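Long-range contacts in structural PPIase-like protein L605 (Mimivirus, PDB 2OSE), which is a homotrimeric cyclophilin-family protein of the virion that may have peptidyl-prolyl cis-trans isomerase activity and may bind cyclosporin A: residues K34-A39 with Y119-E124; V84-Y89 with M186-A191; K126-L131 with Q167-Q172. One frame throughout, in Å; residues are numbered along the deposited sequence.

Interaction 1 of 3, residues K34-A39 with Y119-E124; sequences KLFRDA and YFYPHE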
ATOM      1  N   LYS A  34      22.917   2.505  21.407  1.00 23.78           N
ATOM      2  CA  LYS A  34      23.229   3.482  22.437  1.00 25.78           C
ATOM      3  C   LYS A  34      22.491   4.802  22.155  1.00 25.12           C
ATOM      4  O   LYS A  34      22.618   5.343  21.075  1.00 24.03           O
ATOM      5  CB  LYS A  34      24.736   3.764  22.420  1.00 25.74           C
ATOM      6  CG  LYS A  34      25.183   4.718  23.532  1.00 27.09           C
ATOM      7  CD  LYS A  34      26.737   4.860  23.525  1.00 30.52           C
ATOM      8  CE  LYS A  34      27.287   6.034  22.782  1.00 36.13           C
ATOM      9  NZ  LYS A  34      28.593   6.516  23.403  1.00 37.01           N
ATOM     10  N   LEU A  35      21.761   5.309  23.143  1.00 25.51           N
ATOM     11  CA  LEU A  35      20.963   6.512  22.975  1.00 26.42           C
ATOM     12  C   LEU A  35      21.673   7.734  23.552  1.00 27.63           C
ATOM     13  O   LEU A  35      22.569   7.615  24.415  1.00 27.04           O
ATOM     14  CB  LEU A  35      19.569   6.341  23.602  1.00 26.07           C
ATOM     15  CG  LEU A  35      18.816   5.266  22.792  1.00 29.16           C
ATOM     16  CD1 LEU A  35      18.659   4.010  23.653  1.00 28.60           C
ATOM     17  CD2 LEU A  35      17.509   5.737  22.338  1.00 29.39           C
ATOM     18  N   PHE A  36      21.286   8.903  23.055  1.00 28.00           N
ATOM     19  CA  PHE A  36      21.925  10.161  23.451  1.00 28.21           C
ATOM     20  C   PHE A  36      20.815  10.957  24.126  1.00 28.52           C
ATOM     21  O   PHE A  36      20.089  11.674  23.462  1.00 27.82           O
ATOM     22  CB  PHE A  36      22.488  10.942  22.255  1.00 27.46           C
ATOM     23  CG  PHE A  36      23.237  10.099  21.209  1.00 29.22           C
ATOM     24  CD1 PHE A  36      24.226   9.176  21.575  1.00 29.33           C
ATOM     25  CD2 PHE A  36      22.971  10.272  19.861  1.00 26.82           C
ATOM     26  CE1 PHE A  36      24.902   8.439  20.609  1.00 30.32           C
ATOM     27  CE2 PHE A  36      23.640   9.561  18.894  1.00 28.59           C
ATOM     28  CZ  PHE A  36      24.603   8.628  19.260  1.00 29.09           C
ATOM     29  N   ARG A  37      20.641  10.779  25.430  1.00 29.76           N
ATOM     30  CA  ARG A  37      19.520  11.400  26.127  1.00 32.58           C
ATOM     31  C   ARG A  37      19.588  12.918  25.966  1.00 34.03           C
ATOM     32  O   ARG A  37      18.532  13.538  25.887  1.00 35.19           O
ATOM     33  CB  ARG A  37      19.483  11.010  27.605  1.00 32.88           C
ATOM     34  CG  ARG A  37      18.168  11.349  28.316  1.00 32.87           C
ATOM     35  CD  ARG A  37      18.327  11.230  29.838  1.00 33.55           C
ATOM     36  NE  ARG A  37      17.035  11.319  30.519  1.00 36.88           N
ATOM     37  CZ  ARG A  37      16.549  12.430  31.079  1.00 35.62           C
ATOM     38  NH1 ARG A  37      17.247  13.546  31.028  1.00 37.31           N
ATOM     39  NH2 ARG A  37      15.354  12.428  31.669  1.00 34.19           N
ATOM     40  N   ASP A  38      20.809  13.487  25.866  1.00 34.84           N
ATOM     41  CA  ASP A  38      21.019  14.952  25.628  1.00 36.50           C
ATOM     42  C   ASP A  38      20.582  15.475  24.250  1.00 36.46           C
ATOM     43  O   ASP A  38      20.633  16.676  23.982  1.00 37.23           O
ATOM     44  CB  ASP A  38      22.462  15.441  25.940  1.00 36.51           C
ATOM     45  CG  ASP A  38      23.557  14.829  25.036  1.00 38.89           C
ATOM     46  OD1 ASP A  38      23.378  14.569  23.821  1.00 39.21           O
ATOM     47  OD2 ASP A  38      24.681  14.650  25.565  1.00 42.10           O
ATOM     48  N   ALA A  39      20.165  14.577  23.376  1.00 35.62           N
ATOM     49  CA  ALA A  39      19.651  14.976  22.083  1.00 34.33           C
ATOM     50  C   ALA A  39      18.198  15.432  22.226  1.00 33.42           C
ATOM     51  O   ALA A  39      17.765  16.353  21.531  1.00 33.79           O
ATOM     52  CB  ALA A  39      19.759  13.799  21.085  1.00 34.07           C
ATOM     53  N   TYR A 119      22.443  19.138  22.587  1.00 47.54           N
ATOM     54  CA  TYR A 119      23.218  18.746  21.406  1.00 46.89           C
ATOM     55  C   TYR A 119      22.375  18.229  20.247  1.00 45.39           C
ATOM     56  O   TYR A 119      21.248  17.757  20.441  1.00 45.36           O
ATOM     57  CB  TYR A 119      24.277  17.693  21.757  1.00 47.90           C
ATOM     58  CG  TYR A 119      25.339  18.196  22.698  1.00 49.35           C
ATOM     59  CD1 TYR A 119      26.537  18.719  22.208  1.00 49.78           C
ATOM     60  CD2 TYR A 119      25.146  18.155  24.088  1.00 50.45           C
ATOM     61  CE1 TYR A 119      27.528  19.191  23.077  1.00 51.63           C
ATOM     62  CE2 TYR A 119      26.133  18.621  24.965  1.00 51.82           C
ATOM     63  CZ  TYR A 119      27.315  19.131  24.447  1.00 51.26           C
ATOM     64  OH  TYR A 119      28.297  19.594  25.305  1.00 54.06           O
ATOM     65  N   PHE A 120      22.962  18.338  19.060  1.00 42.88           N
ATOM     66  CA  PHE A 120      22.410  17.851  17.826  1.00 41.72           C
ATOM     67  C   PHE A 120      23.404  16.864  17.221  1.00 40.44           C
ATOM     68  O   PHE A 120      24.612  17.104  17.250  1.00 39.33           O
ATOM     69  CB  PHE A 120      22.177  19.049  16.904  1.00 43.01           C
ATOM     70  CG  PHE A 120      22.055  18.705  15.452  1.00 43.06           C
ATOM     71  CD1 PHE A 120      20.842  18.313  14.927  1.00 45.36           C
ATOM     72  CD2 PHE A 120      23.147  18.820  14.611  1.00 44.83           C
ATOM     73  CE1 PHE A 120      20.724  18.007  13.578  1.00 46.24           C
ATOM     74  CE2 PHE A 120      23.045  18.516  13.260  1.00 45.99           C
ATOM     75  CZ  PHE A 120      21.837  18.114  12.747  1.00 45.41           C
ATOM     76  N   TYR A 121      22.886  15.759  16.679  1.00 38.67           N
ATOM     77  CA  TYR A 121      23.701  14.747  15.995  1.00 37.89           C
ATOM     78  C   TYR A 121      23.334  14.719  14.514  1.00 37.13           C
ATOM     79  O   TYR A 121      22.169  14.545  14.170  1.00 37.23           O
ATOM     80  CB  TYR A 121      23.525  13.350  16.641  1.00 36.82           C
ATOM     81  CG  TYR A 121      23.967  13.336  18.082  1.00 36.98           C
ATOM     82  CD1 TYR A 121      25.247  12.895  18.444  1.00 37.86           C
ATOM     83  CD2 TYR A 121      23.141  13.821  19.085  1.00 37.49           C
ATOM     84  CE1 TYR A 121      25.672  12.936  19.781  1.00 36.04           C
ATOM     85  CE2 TYR A 121      23.562  13.866  20.422  1.00 37.08           C
ATOM     86  CZ  TYR A 121      24.829  13.417  20.748  1.00 36.87           C
ATOM     87  OH  TYR A 121      25.216  13.459  22.061  1.00 37.88           O
ATOM     88  N   PRO A 122      24.323  14.905  13.631  1.00 36.91           N
ATOM     89  CA  PRO A 122      24.056  14.870  12.176  1.00 36.11           C
ATOM     90  C   PRO A 122      23.473  13.520  11.756  1.00 35.89           C
ATOM     91  O   PRO A 122      23.619  12.519  12.501  1.00 33.69           O
ATOM     92  CB  PRO A 122      25.427  15.106  11.538  1.00 37.05           C
ATOM     93  CG  PRO A 122      26.305  15.699  12.664  1.00 37.91           C
ATOM     94  CD  PRO A 122      25.739  15.162  13.957  1.00 37.43           C
ATOM     95  N   HIS A 123      22.779  13.511  10.608  1.00 34.67           N
ATOM     96  CA  HIS A 123      21.965  12.360  10.174  1.00 33.79           C
ATOM     97  C   HIS A 123      22.543  11.816   8.862  1.00 33.88           C
ATOM     98  O   HIS A 123      21.835  11.649   7.857  1.00 34.24           O
ATOM     99  CB  HIS A 123      20.486  12.804  10.006  1.00 33.31           C
ATOM    100  CG  HIS A 123      19.458  11.727  10.245  1.00 30.89           C
ATOM    101  ND1 HIS A 123      19.741  10.375  10.179  1.00 31.05           N
ATOM    102  CD2 HIS A 123      18.124  11.818  10.477  1.00 27.37           C
ATOM    103  CE1 HIS A 123      18.635   9.683  10.397  1.00 28.90           C
ATOM    104  NE2 HIS A 123      17.642  10.536  10.586  1.00 33.59           N
ATOM    105  N   GLU A 124      23.838  11.535   8.884  1.00 33.60           N
ATOM    106  CA  GLU A 124      24.588  11.212   7.674  1.00 34.10           C
ATOM    107  C   GLU A 124      25.170   9.789   7.584  1.00 33.73           C
ATOM    108  O   GLU A 124      25.729   9.409   6.556  1.00 33.66           O
ATOM    109  CB  GLU A 124      25.735  12.215   7.547  1.00 35.63           C
ATOM    110  CG  GLU A 124      25.326  13.646   7.848  1.00 39.24           C
ATOM    111  CD  GLU A 124      26.378  14.653   7.435  1.00 45.28           C
ATOM    112  OE1 GLU A 124      27.549  14.517   7.866  1.00 46.55           O
ATOM    113  OE2 GLU A 124      26.013  15.562   6.661  1.00 49.04           O
TER
HETATM  114  O   HOH W   1      18.865  17.107  19.250  1.00 39.45           O
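F36 and Y121 stack face to face. Their centroids are 4.1 Å apart and their planes are inclined by 23°. The stack is offset: CD2 of F36 sits over the centre of the Y121 ring, while CE1 of Y121 lies over the rim of the F36 ring. The stem of F36 joins in, with its CB 3.6 Å from Y121 CE2. The methyl CB of A39 approaches the same tyrosine obliquely, 3.9 Å from Y121 CE2.

D38 meets Y121 at the ring edge. The phenol OH of Y121 donates to D38 OD1 over 2.8 Å, meeting the syn lone pair of that oxygen. The carboxylate is nearly coplanar with the ring, 8° apart. With chi1 at 64°, CG of D38 lies between the backbone N and the carbonyl carbon, which turns the carboxylate toward the phenol. CD2 of Y119 packs obliquely on the same group, 3.8 Å from D38 CG.

The backbones meet more loosely. Y119 N gives a weak bond to D38 O. Water 1 donates both to A39 O, at 2.6 Å, and to Y119 O, at 2.7 Å, and so bridges the two segments.

Further out, F36 links the end of strand 26-35 to the short 3-10 segment 37-39. A39 N bonds back to F36 O, just before that segment. R37 forms a salt bridge with E45 of helix 41-52. V169 of strand 168-175 also packs on Y121.

The phenol is therefore held by a stack on its face and a bond at its edge. Together they probably limit its rotation. A phenol donating to OD1 is consistent with an ionised D38.

Interaction 2 of 3, residues V84-Y89 with M186-A191; sequences VLHNNY and MIKPYA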
ATOM      1  N   VAL A  84      10.057   0.540   4.738  1.00 37.53           N
ATOM      2  CA  VAL A  84      11.415   0.043   4.517  1.00 36.49           C
ATOM      3  C   VAL A  84      11.838   0.496   3.142  1.00 36.42           C
ATOM      4  O   VAL A  84      11.017   0.503   2.191  1.00 37.21           O
ATOM      5  CB  VAL A  84      11.574  -1.495   4.689  1.00 36.90           C
ATOM      6  CG1 VAL A  84      11.145  -1.952   6.097  1.00 34.94           C
ATOM      7  CG2 VAL A  84      10.826  -2.291   3.579  1.00 38.26           C
ATOM      8  N   LEU A  85      13.091   0.933   3.036  1.00 33.73           N
ATOM      9  CA  LEU A  85      13.595   1.483   1.792  1.00 31.74           C
ATOM     10  C   LEU A  85      15.045   1.071   1.611  1.00 31.19           C
ATOM     11  O   LEU A  85      15.924   1.530   2.367  1.00 29.40           O
ATOM     12  CB  LEU A  85      13.432   3.018   1.764  1.00 31.07           C
ATOM     13  CG  LEU A  85      13.843   3.685   0.445  1.00 31.45           C
ATOM     14  CD1 LEU A  85      12.969   3.153  -0.709  1.00 35.48           C
ATOM     15  CD2 LEU A  85      13.859   5.240   0.510  1.00 30.86           C
ATOM     16  N   HIS A  86      15.278   0.197   0.621  1.00 29.50           N
ATOM     17  CA  HIS A  86      16.624  -0.308   0.258  1.00 28.76           C
ATOM     18  C   HIS A  86      17.640   0.817   0.192  1.00 28.58           C
ATOM     19  O   HIS A  86      17.377   1.890  -0.396  1.00 29.20           O
ATOM     20  CB  HIS A  86      16.557  -1.120  -1.068  1.00 28.54           C
ATOM     21  CG  HIS A  86      17.875  -1.667  -1.538  1.00 24.98           C
ATOM     22  ND1 HIS A  86      18.469  -2.784  -0.980  1.00 27.68           N
ATOM     23  CD2 HIS A  86      18.670  -1.302  -2.572  1.00 26.53           C
ATOM     24  CE1 HIS A  86      19.609  -3.038  -1.606  1.00 25.06           C
ATOM     25  NE2 HIS A  86      19.747  -2.161  -2.583  1.00 25.41           N
ATOM     26  N   ASN A  87      18.809   0.583   0.802  1.00 28.65           N
ATOM     27  CA  ASN A  87      19.937   1.547   0.816  1.00 28.23           C
ATOM     28  C   ASN A  87      19.619   2.840   1.559  1.00 27.70           C
ATOM     29  O   ASN A  87      20.367   3.818   1.447  1.00 27.09           O
ATOM     30  CB  ASN A  87      20.436   1.911  -0.598  1.00 29.21           C
ATOM     31  CG  ASN A  87      21.244   0.826  -1.249  1.00 32.42           C
ATOM     32  OD1 ASN A  87      21.488   0.868  -2.464  1.00 39.41           O
ATOM     33  ND2 ASN A  87      21.676  -0.145  -0.473  1.00 31.63           N
ATOM     34  N   ASN A  88      18.519   2.843   2.310  1.00 26.59           N
ATOM     35  CA  ASN A  88      18.106   4.042   3.028  1.00 27.20           C
ATOM     36  C   ASN A  88      17.793   3.800   4.487  1.00 26.52           C
ATOM     37  O   ASN A  88      18.621   4.131   5.349  1.00 26.39           O
ATOM     38  CB  ASN A  88      16.950   4.782   2.329  1.00 26.50           C
ATOM     39  CG  ASN A  88      17.384   5.433   1.068  1.00 27.71           C
ATOM     40  OD1 ASN A  88      17.689   6.648   1.028  1.00 30.00           O
ATOM     41  ND2 ASN A  88      17.459   4.633  -0.000  1.00 28.79           N
ATOM     42  N   TYR A  89      16.633   3.208   4.769  1.00 25.66           N
ATOM     43  CA  TYR A  89      16.138   3.108   6.166  1.00 25.61           C
ATOM     44  C   TYR A  89      15.117   2.028   6.384  1.00 24.89           C
ATOM     45  O   TYR A  89      14.533   1.495   5.422  1.00 25.07           O
ATOM     46  CB  TYR A  89      15.542   4.450   6.661  1.00 25.57           C
ATOM     47  CG  TYR A  89      14.505   5.072   5.711  1.00 26.50           C
ATOM     48  CD1 TYR A  89      13.223   4.529   5.599  1.00 26.73           C
ATOM     49  CD2 TYR A  89      14.815   6.214   4.959  1.00 24.70           C
ATOM     50  CE1 TYR A  89      12.260   5.103   4.719  1.00 29.20           C
ATOM     51  CE2 TYR A  89      13.854   6.792   4.065  1.00 28.18           C
ATOM     52  CZ  TYR A  89      12.603   6.212   3.962  1.00 26.84           C
ATOM     53  OH  TYR A  89      11.671   6.752   3.099  1.00 31.81           O
ATOM     54  N   MET A 186      17.893  -8.249   1.693  1.00 32.23           N
ATOM     55  CA  MET A 186      16.601  -8.873   1.436  1.00 33.23           C
ATOM     56  C   MET A 186      15.547  -7.936   0.869  1.00 32.83           C
ATOM     57  O   MET A 186      14.523  -8.411   0.365  1.00 34.45           O
ATOM     58  CB  MET A 186      16.075  -9.540   2.683  1.00 32.85           C
ATOM     59  CG  MET A 186      16.922 -10.706   3.081  1.00 33.13           C
ATOM     60  SD  MET A 186      16.169 -11.544   4.437  1.00 36.37           S
ATOM     61  CE  MET A 186      16.924 -10.675   5.781  1.00 35.96           C
ATOM     62  N   ILE A 187      15.785  -6.627   0.946  1.00 31.18           N
ATOM     63  CA  ILE A 187      14.862  -5.657   0.397  1.00 30.29           C
ATOM     64  C   ILE A 187      15.333  -5.021  -0.918  1.00 29.95           C
ATOM     65  O   ILE A 187      14.751  -4.042  -1.359  1.00 27.64           O
ATOM     66  CB  ILE A 187      14.362  -4.581   1.433  1.00 31.06           C
ATOM     67  CG1 ILE A 187      15.485  -3.628   1.871  1.00 28.10           C
ATOM     68  CG2 ILE A 187      13.647  -5.284   2.635  1.00 29.55           C
ATOM     69  CD1 ILE A 187      15.010  -2.536   2.895  1.00 29.11           C
ATOM     70  N   LYS A 188      16.344  -5.617  -1.553  1.00 30.17           N
ATOM     71  CA  LYS A 188      16.767  -5.169  -2.876  1.00 31.65           C
ATOM     72  C   LYS A 188      15.543  -5.206  -3.809  1.00 31.17           C
ATOM     73  O   LYS A 188      14.847  -6.219  -3.855  1.00 29.76           O
ATOM     74  CB  LYS A 188      17.893  -6.060  -3.400  1.00 32.47           C
ATOM     75  CG  LYS A 188      18.429  -5.629  -4.785  1.00 34.65           C
ATOM     76  CD  LYS A 188      19.367  -6.672  -5.335  1.00 39.20           C
ATOM     77  CE  LYS A 188      19.435  -6.640  -6.874  1.00 45.24           C
ATOM     78  NZ  LYS A 188      20.012  -5.352  -7.402  1.00 48.78           N
ATOM     79  N   PRO A 189      15.216  -4.061  -4.447  1.00 31.69           N
ATOM     80  CA  PRO A 189      13.956  -4.021  -5.207  1.00 31.81           C
ATOM     81  C   PRO A 189      13.995  -4.684  -6.589  1.00 31.78           C
ATOM     82  O   PRO A 189      15.014  -4.655  -7.309  1.00 31.27           O
ATOM     83  CB  PRO A 189      13.659  -2.531  -5.328  1.00 31.77           C
ATOM     84  CG  PRO A 189      15.026  -1.887  -5.353  1.00 32.81           C
ATOM     85  CD  PRO A 189      15.881  -2.737  -4.406  1.00 31.39           C
ATOM     86  N   TYR A 190      12.860  -5.290  -6.905  1.00 31.53           N
ATOM     87  CA  TYR A 190      12.594  -5.951  -8.169  1.00 31.48           C
ATOM     88  C   TYR A 190      11.110  -5.701  -8.396  1.00 30.10           C
ATOM     89  O   TYR A 190      10.333  -5.876  -7.469  1.00 29.60           O
ATOM     90  CB  TYR A 190      12.788  -7.457  -8.018  1.00 31.42           C
ATOM     91  CG  TYR A 190      14.219  -7.903  -8.017  1.00 32.05           C
ATOM     92  CD1 TYR A 190      15.009  -7.714  -9.142  1.00 33.70           C
ATOM     93  CD2 TYR A 190      14.783  -8.526  -6.899  1.00 32.41           C
ATOM     94  CE1 TYR A 190      16.327  -8.135  -9.188  1.00 36.39           C
ATOM     95  CE2 TYR A 190      16.139  -8.977  -6.930  1.00 34.23           C
ATOM     96  CZ  TYR A 190      16.891  -8.764  -8.092  1.00 35.24           C
ATOM     97  OH  TYR A 190      18.217  -9.173  -8.221  1.00 38.71           O
ATOM     98  N   ALA A 191      10.738  -5.281  -9.598  1.00 29.84           N
ATOM     99  CA  ALA A 191       9.326  -5.069  -9.953  1.00 30.08           C
ATOM    100  C   ALA A 191       8.536  -6.338  -9.700  1.00 30.58           C
ATOM    101  O   ALA A 191       8.977  -7.464 -10.079  1.00 30.24           O
ATOM    102  CB  ALA A 191       9.221  -4.628 -11.393  1.00 31.49           C
TER
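H86 lays its imidazole against the backbone CA of K188 and the ring CD of P189. No hydrogen bond joins segments 84-89 and 186-191, and the contact is one of CH-pi and apolar packing.

The CH-pi contact comes from K188 CA, which stands 3.8 Å from the H86 ring centroid and 23° off the ring normal. CA is displaced toward the rim, near ND1. The K188 side chain runs beside the histidine in the same direction; K188 also packs on T135 of the second subunit. P189 approaches obliquely, with CD 3.6 Å from H86 CD2. CG of H86 is anti to the backbone N (chi1 179°), which extends the ring over K188.

Apolar contacts centre on I187. Its CD1 reaches V84 CB at 4.0 Å and also packs 3.6 Å from the backbone N of H86.

Hydrogen bonds shape the turn that carries H86. N88 ND2 donates to H86 O over 2.8 Å. L85 O accepts from both N88 N and Y89 N, so N88 and Y89 together face L85 in a classic beta bulge. H86 ND1 bonds to N184 O, which would hold the ring's rotation.

The turn joins strands 83-85 and 89-92. It packs where the chain leaves helix 177-186, and N184 OD1 of that helix also receives N87 N. I187 rests on F198 of strand 198-205.

Interaction 3 of 3, residues K126-L131 with Q167-Q172; sequences KGLLSL and QVVIGQ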
ATOM      1  N   LYS A 126      25.304   5.427   8.588  1.00 28.87           N
ATOM      2  CA  LYS A 126      24.623   4.137   8.740  1.00 26.93           C
ATOM      3  C   LYS A 126      24.368   3.835  10.210  1.00 26.11           C
ATOM      4  O   LYS A 126      25.185   4.175  11.070  1.00 25.84           O
ATOM      5  CB  LYS A 126      25.539   3.045   8.177  1.00 27.01           C
ATOM      6  CG  LYS A 126      24.982   1.628   8.198  1.00 24.39           C
ATOM      7  CD  LYS A 126      26.014   0.759   7.503  1.00 28.09           C
ATOM      8  CE  LYS A 126      25.504  -0.594   7.132  1.00 29.36           C
ATOM      9  NZ  LYS A 126      26.560  -1.181   6.239  1.00 27.07           N
ATOM     10  N   GLY A 127      23.257   3.159  10.493  1.00 25.23           N
ATOM     11  CA  GLY A 127      22.967   2.718  11.852  1.00 23.49           C
ATOM     12  C   GLY A 127      22.675   3.815  12.844  1.00 22.84           C
ATOM     13  O   GLY A 127      22.885   3.627  14.037  1.00 22.83           O
ATOM     14  N   LEU A 128      22.169   4.957  12.379  1.00 22.30           N
ATOM     15  CA  LEU A 128      21.654   5.982  13.288  1.00 22.02           C
ATOM     16  C   LEU A 128      20.203   5.766  13.548  1.00 22.41           C
ATOM     17  O   LEU A 128      19.451   5.468  12.598  1.00 21.77           O
ATOM     18  CB  LEU A 128      21.869   7.379  12.698  1.00 22.65           C
ATOM     19  CG  LEU A 128      23.320   7.807  12.508  1.00 21.82           C
ATOM     20  CD1 LEU A 128      23.324   9.219  11.972  1.00 24.28           C
ATOM     21  CD2 LEU A 128      24.071   7.784  13.850  1.00 24.24           C
ATOM     22  N   LEU A 129      19.811   5.886  14.824  1.00 22.90           N
ATOM     23  CA  LEU A 129      18.429   5.811  15.277  1.00 23.45           C
ATOM     24  C   LEU A 129      17.839   7.224  15.381  1.00 24.21           C
ATOM     25  O   LEU A 129      18.487   8.116  15.942  1.00 23.38           O
ATOM     26  CB  LEU A 129      18.346   5.195  16.694  1.00 24.00           C
ATOM     27  CG  LEU A 129      16.964   5.208  17.377  1.00 24.45           C
ATOM     28  CD1 LEU A 129      16.036   4.200  16.691  1.00 22.44           C
ATOM     29  CD2 LEU A 129      17.077   4.935  18.881  1.00 22.94           C
ATOM     30  N   SER A 130      16.604   7.397  14.910  1.00 23.55           N
ATOM     31  CA  SER A 130      15.971   8.721  14.940  1.00 24.37           C
ATOM     32  C   SER A 130      14.481   8.590  15.194  1.00 24.60           C
ATOM     33  O   SER A 130      13.927   7.488  15.081  1.00 24.72           O
ATOM     34  CB  SER A 130      16.313   9.516  13.670  1.00 23.30           C
ATOM     35  OG  SER A 130      15.860   8.876  12.467  1.00 26.17           O
ATOM     36  N   LEU A 131      13.839   9.680  15.612  1.00 24.36           N
ATOM     37  CA  LEU A 131      12.389   9.643  15.831  1.00 24.91           C
ATOM     38  C   LEU A 131      11.686  10.342  14.659  1.00 24.81           C
ATOM     39  O   LEU A 131      12.133  11.361  14.186  1.00 24.10           O
ATOM     40  CB  LEU A 131      11.983  10.278  17.171  1.00 25.01           C
ATOM     41  CG  LEU A 131      12.522   9.578  18.414  1.00 25.66           C
ATOM     42  CD1 LEU A 131      12.137  10.353  19.699  1.00 24.24           C
ATOM     43  CD2 LEU A 131      12.079   8.092  18.500  1.00 24.58           C
ATOM     44  N   GLN A 167      13.725  14.886  11.382  1.00 29.26           N
ATOM     45  CA  GLN A 167      13.975  13.456  11.563  1.00 27.91           C
ATOM     46  C   GLN A 167      15.159  13.381  12.510  1.00 26.59           C
ATOM     47  O   GLN A 167      16.305  13.216  12.086  1.00 28.38           O
ATOM     48  CB  GLN A 167      14.242  12.778  10.215  1.00 27.97           C
ATOM     49  CG  GLN A 167      13.034  12.856   9.217  1.00 27.69           C
ATOM     50  CD  GLN A 167      12.101  11.659   9.246  1.00 28.90           C
ATOM     51  OE1 GLN A 167      12.057  10.897  10.207  1.00 26.93           O
ATOM     52  NE2 GLN A 167      11.352  11.475   8.152  1.00 28.45           N
ATOM     53  N   VAL A 168      14.867  13.525  13.794  1.00 25.67           N
ATOM     54  CA  VAL A 168      15.891  13.829  14.816  1.00 25.69           C
ATOM     55  C   VAL A 168      16.644  12.593  15.360  1.00 24.88           C
ATOM     56  O   VAL A 168      16.039  11.687  15.926  1.00 24.33           O
ATOM     57  CB  VAL A 168      15.268  14.660  15.988  1.00 25.93           C
ATOM     58  CG1 VAL A 168      14.188  13.853  16.708  1.00 24.83           C
ATOM     59  CG2 VAL A 168      16.368  15.112  17.013  1.00 27.91           C
ATOM     60  N   VAL A 169      17.966  12.599  15.183  1.00 25.39           N
ATOM     61  CA  VAL A 169      18.852  11.530  15.639  1.00 25.10           C
ATOM     62  C   VAL A 169      18.957  11.504  17.172  1.00 25.31           C
ATOM     63  O   VAL A 169      19.325  12.511  17.805  1.00 25.52           O
ATOM     64  CB  VAL A 169      20.249  11.674  15.015  1.00 24.85           C
ATOM     65  CG1 VAL A 169      21.255  10.591  15.549  1.00 23.93           C
ATOM     66  CG2 VAL A 169      20.152  11.596  13.526  1.00 25.76           C
ATOM     67  N   ILE A 170      18.644  10.349  17.744  1.00 23.61           N
ATOM     68  CA  ILE A 170      18.653  10.131  19.193  1.00 22.60           C
ATOM     69  C   ILE A 170      19.557   8.953  19.630  1.00 22.37           C
ATOM     70  O   ILE A 170      19.621   8.655  20.823  1.00 21.65           O
ATOM     71  CB  ILE A 170      17.230   9.896  19.770  1.00 21.91           C
ATOM     72  CG1 ILE A 170      16.534   8.693  19.108  1.00 21.80           C
ATOM     73  CG2 ILE A 170      16.316  11.183  19.659  1.00 22.34           C
ATOM     74  CD1 ILE A 170      15.497   8.112  20.018  1.00 18.93           C
ATOM     75  N   GLY A 171      20.265   8.314  18.683  1.00 21.81           N
ATOM     76  CA  GLY A 171      21.060   7.148  19.033  1.00 22.35           C
ATOM     77  C   GLY A 171      21.819   6.565  17.874  1.00 23.03           C
ATOM     78  O   GLY A 171      21.672   7.026  16.737  1.00 22.79           O
ATOM     79  N   GLN A 172      22.618   5.521  18.155  1.00 22.44           N
ATOM     80  CA  GLN A 172      23.390   4.798  17.123  1.00 23.39           C
ATOM     81  C   GLN A 172      23.388   3.314  17.479  1.00 21.99           C
ATOM     82  O   GLN A 172      23.403   2.966  18.633  1.00 21.20           O
ATOM     83  CB  GLN A 172      24.853   5.261  17.096  1.00 23.69           C
ATOM     84  CG  GLN A 172      25.586   4.963  18.427  1.00 25.95           C
ATOM     85  CD  GLN A 172      27.061   5.348  18.414  1.00 27.57           C
ATOM     86  OE1 GLN A 172      27.886   4.720  17.724  1.00 32.25           O
ATOM     87  NE2 GLN A 172      27.408   6.377  19.192  1.00 26.26           N
TER
HETATM   88  O   HOH W   2      13.572  10.081  12.180  1.00 29.43           O
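L129 and G171 form an antiparallel hydrogen-bonded pair. L129 N donates to G171 O at 2.9 Å. L129 O accepts from I170 N at 2.9 Å. G171 N gives the same oxygen only a weak bond. L131 N donates to V168 O at 3.0 Å. CA-H...O contacts add to the ladder: S130 CA lies 3.1 Å from V168 O, and V169 CA also approaches L129 O.

I170 and G171 both face L129, a classic beta bulge. It shifts the register by one residue, so S130 pairs with V169. The two strands, 128-135 and 168-175, are neighbours in the antiparallel barrel of the cyclophilin fold. The local strand directions are 133° apart, far from straight antiparallel.

The apolar packing centres on I170. Its chi1 of 58° sets CG1 between the backbone N and the carbonyl carbon. I170 CD1 lies 3.7 Å from both L129 CD2 and L131 CG. L129 also packs on I33 and L35 of strand 26-35. On the other face, L128 CD2 lies beside CB of Q172, while L128 CD1 approaches V169 CG2.

Polar groups gather on water 2. It donates to Q167 OE1 at 2.6 Å and weakly to L131 O, and it bonds S130 OG at 2.6 Å. Q167 bends at chi2 (-94°), bringing OE1 to this water. S130 OG also bonds H123 NE2. The amide NE2 of Q167 donates to A191 O of the third subunit.

Overall arrangement
From the N terminus, interaction 1 opens at the end of strand 26-35. Its loop closes at 119-124. Interaction 2 opens at 84-89, inside that loop, and closes only at 186-191, so interactions 1 and 2 cross. Interaction 3 starts just after interaction 1 has closed, and its whole loop lies within that of interaction 2. Interactions 1 and 3 touch: strands 26-35 and 168-175 are neighbours, with probable hydrogen bonds from F36 N to I170 O and from K34 N to Q172 O. Interaction 2 stands apart, its centre about 19 Å from that of interaction 3. It ties the 83-92 hairpin to the end of helix 177-186.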